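PDB 3W9V: phosphate-binding protein from Unidentified prokaryotic organism, which binds inorganic phosphate as a secreted transport protein of the PstS family and associates with human PON1. Local coordinates for residues K36-F39 with N45-G48; S124-A129 with V232-V237. The protein carries 1 engineered substitution. One frame throughout, in Å; residues are numbered along the deposited sequence.

Contact 1: K36-F39 with N45-G48; sequences KIAF and NQFG
A38 sets its methyl over one face of the F47 ring. A38 CB lies 3.9 Å from the centroid of the F47 ring and 29° off the ring normal, a CH-pi contact. The methyl is displaced toward the far end of the ring, with A38 CB 3.5 Å from F47 CZ. F47 reaches it because CG stands beside the backbone N, anti to the carbonyl carbon (chi1 -68°), which carries the ring back to the helix. Both residues are buried, and this is the tight part of the contact.

A38 CB and Q46 CB, 4.1 Å apart, make the step to the looser outer side, formed by the partly exposed I37 and Q46. The I37 methyl CG2 meets Q46 CG at 3.8 Å, and the two side chains cross obliquely. No hydrogen bond joins the segments. Q46 bends at chi2 (-58°), and its NE2 donates to N45 OD1 at 2.9 Å. The donor sits above the carbonyl plane of N45. With an alanine in place of Q46, I37 CG2 would probably lose the packing of CG and CD, and N45 OD1 this donor.

The contact folds the loop after helix 32-41 back against that helix. F47 also touches V30 and V55. On the helix, F39 packs on A58 of strand 57-60 and against Y72 of helix 66-75, while K36 forms a salt bridge with E68 of the same helix 66-75.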
loop_
_atom_site.group_PDB
_atom_site.type_symbol
_atom_site.label_atom_id
_atom_site.label_comp_id
_atom_site.label_asym_id
_atom_site.label_seq_id
_atom_site.Cartn_x
_atom_site.Cartn_y
_atom_site.Cartn_z
ATOM N N LYS A 36 5.638 4.466 -10.347
ATOM C CA LYS A 36 4.719 5.056 -11.307
ATOM C C LYS A 36 5.470 5.740 -12.450
ATOM O O LYS A 36 5.122 5.553 -13.611
ATOM C CB LYS A 36 3.726 6.010 -10.631
ATOM C CG LYS A 36 2.750 5.305 -9.696
ATOM C CD LYS A 36 1.543 6.174 -9.362
ATOM C CE LYS A 36 1.923 7.396 -8.543
ATOM N NZ LYS A 36 0.723 8.247 -8.292
ATOM N N ILE A 37 6.491 6.532 -12.129
ATOM C CA ILE A 37 7.283 7.192 -13.167
ATOM C C ILE A 37 7.934 6.155 -14.085
ATOM O O ILE A 37 7.900 6.271 -15.318
ATOM C CB ILE A 37 8.370 8.098 -12.549
ATOM C CG1 ILE A 37 7.734 9.308 -11.861
ATOM C CG2 ILE A 37 9.364 8.568 -13.613
ATOM C CD1 ILE A 37 8.673 10.035 -10.928
ATOM N N ALA A 38 8.511 5.128 -13.472
ATOM C CA ALA A 38 9.188 4.081 -14.223
ATOM C C ALA A 38 8.258 3.472 -15.261
ATOM O O ALA A 38 8.623 3.326 -16.426
ATOM C CB ALA A 38 9.728 3.008 -13.288
ATOM N N PHE A 39 7.046 3.114 -14.840
ATOM C CA PHE A 39 6.108 2.537 -15.789
ATOM C C PHE A 39 5.572 3.562 -16.791
ATOM O O PHE A 39 5.626 3.342 -18.004
ATOM C CB PHE A 39 4.932 1.854 -15.090
ATOM C CG PHE A 39 3.958 1.235 -16.049
ATOM C CD1 PHE A 39 4.129 -0.069 -16.478
ATOM C CD2 PHE A 39 2.893 1.966 -16.554
ATOM C CE1 PHE A 39 3.245 -0.639 -17.376
ATOM C CE2 PHE A 39 2.012 1.403 -17.460
ATOM C CZ PHE A 39 2.185 0.098 -17.865
ATOM N N ASN A 45 15.650 4.175 -15.299
ATOM C CA ASN A 45 16.578 4.892 -14.425
ATOM C C ASN A 45 16.052 5.081 -13.001
ATOM O O ASN A 45 16.842 5.297 -12.087
ATOM C CB ASN A 45 17.040 6.228 -15.030
ATOM C CG ASN A 45 15.992 7.325 -14.932
ATOM O OD1 ASN A 45 14.785 7.072 -14.866
ATOM N ND2 ASN A 45 16.457 8.563 -14.932
ATOM N N GLN A 46 14.735 4.948 -12.806
ATOM C CA GLN A 46 14.156 4.991 -11.461
ATOM C C GLN A 46 14.406 3.699 -10.686
ATOM O O GLN A 46 14.206 3.657 -9.465
ATOM C CB GLN A 46 12.652 5.258 -11.536
ATOM C CG GLN A 46 12.297 6.533 -12.285
ATOM C CD GLN A 46 12.950 7.759 -11.677
ATOM O OE1 GLN A 46 12.708 8.093 -10.512
ATOM N NE2 GLN A 46 13.789 8.430 -12.453
ATOM N N PHE A 47 14.819 2.654 -11.406
ATOM C CA PHE A 47 15.116 1.342 -10.822
ATOM C C PHE A 47 16.623 1.096 -10.702
ATOM O O PHE A 47 17.076 0.431 -9.772
ATOM C CB PHE A 47 14.516 0.209 -11.669
ATOM C CG PHE A 47 13.008 0.140 -11.662
ATOM C CD1 PHE A 47 12.243 0.854 -10.751
ATOM C CD2 PHE A 47 12.358 -0.676 -12.577
ATOM C CE1 PHE A 47 10.847 0.760 -10.771
ATOM C CE2 PHE A 47 10.972 -0.771 -12.598
ATOM C CZ PHE A 47 10.220 -0.052 -11.698
ATOM N N GLY A 48 17.400 1.601 -11.653
ATOM C CA GLY A 48 18.829 1.351 -11.664
ATOM C C GLY A 48 19.496 2.063 -12.819
ATOM O O GLY A 48 18.842 2.754 -13.597
#

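Contact 2: S124-A129 with V232-V237; sequences SGITGA and VGKGVV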
loop_
_atom_site.group_PDB
_atom_site.type_symbol
_atom_site.label_atom_id
_atom_site.label_comp_id
_atom_site.label_asym_id
_atom_site.label_seq_id
_atom_site.Cartn_x
_atom_site.Cartn_y
_atom_site.Cartn_z
ATOM N N SER A 124 3.332 10.151 27.838
ATOM C CA SER A 124 2.391 10.192 28.958
ATOM C C SER A 124 0.969 10.537 28.507
ATOM O O SER A 124 0.006 10.322 29.248
ATOM C CB SER A 124 2.861 11.178 30.032
ATOM O OG SER A 124 2.997 12.484 29.502
ATOM N N GLY A 125 0.846 11.069 27.294
ATOM C CA GLY A 125 -0.446 11.394 26.719
ATOM C C GLY A 125 -1.173 10.212 26.099
ATOM O O GLY A 125 -2.263 10.372 25.547
ATOM N N ILE A 126 -0.577 9.027 26.180
ATOM C CA ILE A 126 -1.224 7.813 25.697
ATOM C C ILE A 126 -1.753 7.043 26.894
ATOM O O ILE A 126 -0.983 6.450 27.646
ATOM C CB ILE A 126 -0.249 6.920 24.904
ATOM C CG1 ILE A 126 0.463 7.735 23.823
ATOM C CG2 ILE A 126 -0.985 5.727 24.307
ATOM C CD1 ILE A 126 -0.465 8.375 22.824
ATOM N N THR A 127 -3.067 7.069 27.079
ATOM C CA THR A 127 -3.656 6.478 28.273
ATOM C C THR A 127 -3.386 4.979 28.337
ATOM O O THR A 127 -3.493 4.272 27.330
ATOM C CB THR A 127 -5.173 6.748 28.371
ATOM O OG1 THR A 127 -5.849 6.132 27.269
ATOM C CG2 THR A 127 -5.453 8.244 28.365
ATOM N N GLY A 128 -2.995 4.513 29.520
ATOM C CA GLY A 128 -2.792 3.098 29.767
ATOM C C GLY A 128 -1.445 2.533 29.353
ATOM O O GLY A 128 -1.135 1.385 29.666
ATOM N N ALA A 129 -0.637 3.329 28.660
ATOM C CA ALA A 129 0.610 2.815 28.089
ATOM C C ALA A 129 1.753 2.719 29.097
ATOM O O ALA A 129 2.749 2.041 28.843
ATOM C CB ALA A 129 1.030 3.644 26.877
ATOM N N VAL A 232 -4.458 -0.383 17.693
ATOM C CA VAL A 232 -5.181 0.835 17.351
ATOM C C VAL A 232 -6.676 0.557 17.425
ATOM O O VAL A 232 -7.145 -0.475 16.954
ATOM C CB VAL A 232 -4.824 1.362 15.935
ATOM C CG1 VAL A 232 -5.562 2.666 15.654
ATOM C CG2 VAL A 232 -3.325 1.580 15.794
ATOM N N GLY A 233 -7.420 1.472 18.041
ATOM C CA GLY A 233 -8.860 1.339 18.117
ATOM C C GLY A 233 -9.450 1.410 19.513
ATOM O O GLY A 233 -10.660 1.239 19.677
ATOM N N LYS A 234 -8.606 1.647 20.513
ATOM C CA LYS A 234 -9.061 1.832 21.891
ATOM C C LYS A 234 -10.176 2.865 21.958
ATOM O O LYS A 234 -10.100 3.920 21.328
ATOM C CB LYS A 234 -7.898 2.290 22.772
ATOM C CG LYS A 234 -8.278 2.629 24.209
ATOM C CD LYS A 234 -7.057 3.056 25.010
ATOM C CE LYS A 234 -6.503 4.382 24.520
ATOM N NZ LYS A 234 -5.116 4.609 25.008
ATOM N N GLY A 235 -11.222 2.560 22.712
ATOM C CA GLY A 235 -12.283 3.525 22.897
ATOM C C GLY A 235 -13.422 2.988 23.728
ATOM O O GLY A 235 -13.243 2.098 24.559
ATOM N N VAL A 236 -14.601 3.548 23.500
ATOM C CA VAL A 236 -15.803 3.118 24.193
ATOM C C VAL A 236 -16.940 2.991 23.186
ATOM O O VAL A 236 -17.255 3.934 22.458
ATOM C CB VAL A 236 -16.183 4.089 25.337
ATOM C CG1 VAL A 236 -16.160 5.534 24.858
ATOM C CG2 VAL A 236 -17.540 3.723 25.922
ATOM N N VAL A 237 -17.537 1.807 23.125
ATOM C CA VAL A 237 -18.630 1.549 22.196
ATOM C C VAL A 237 -19.828 1.007 22.964
ATOM O O VAL A 237 -19.707 0.036 23.712
ATOM C CB VAL A 237 -18.215 0.552 21.098
ATOM C CG1 VAL A 237 -19.385 0.258 20.174
ATOM C CG2 VAL A 237 -17.034 1.097 20.307
#
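The ammonium group of K234 makes two hydrogen bonds to one residue, T127. NZ of K234 lies 2.8 Å from T127 OG1 and 2.9 Å from T127 O. The second bond meets the carbonyl at a C=O...N angle of 130°. T127 OG1 stands between its backbone N and carbonyl carbon (chi1 63°), which puts the hydroxyl and the carbonyl within range of the same nitrogen. K234 is extended up to chi3, where it bends and brings NZ to T127.

T127 and G128 are the central residues of a type II beta turn from I126 to A129. G128 has the positive phi that favours glycine at this position. The turn is closed by a weak bond from A129 N to I126 O, 3.3 Å long.

The charge partner is E111 of helix 109-117, whose OE1 forms a salt bridge with K234 NZ. The same NZ also bonds the backbone O of D106, on strand 106-107. The other oxygen of E111 accepts from T127 N, so this carboxylate links both partners.

In packing, I126 lies beside the ammonium end at the margin of the contact. Its side chain rests on V115 and E111 of helix 109-117.

How the contacts relate
From the N terminus the chain passes strand 4-6, helix 11-14 and strand 28-29 before helix 32-41. Contact 1 closes a short loop there, with five residues between its segments, and ties the helix to the loop that leads into strand 57-60. The chain then passes strand 83-92 and helix 109-117 before contact 2 opens at 124-129. This contact closes a long loop of 102 residues, joining the turn before strand 136-140 to strand 231-237. The two loops follow in series and neither nest nor cross. Contacts 1 and 2 lie on opposite sides of the chain's centre. The centres of contacts 1 and 2 are about 41 Å apart, and the two do not touch.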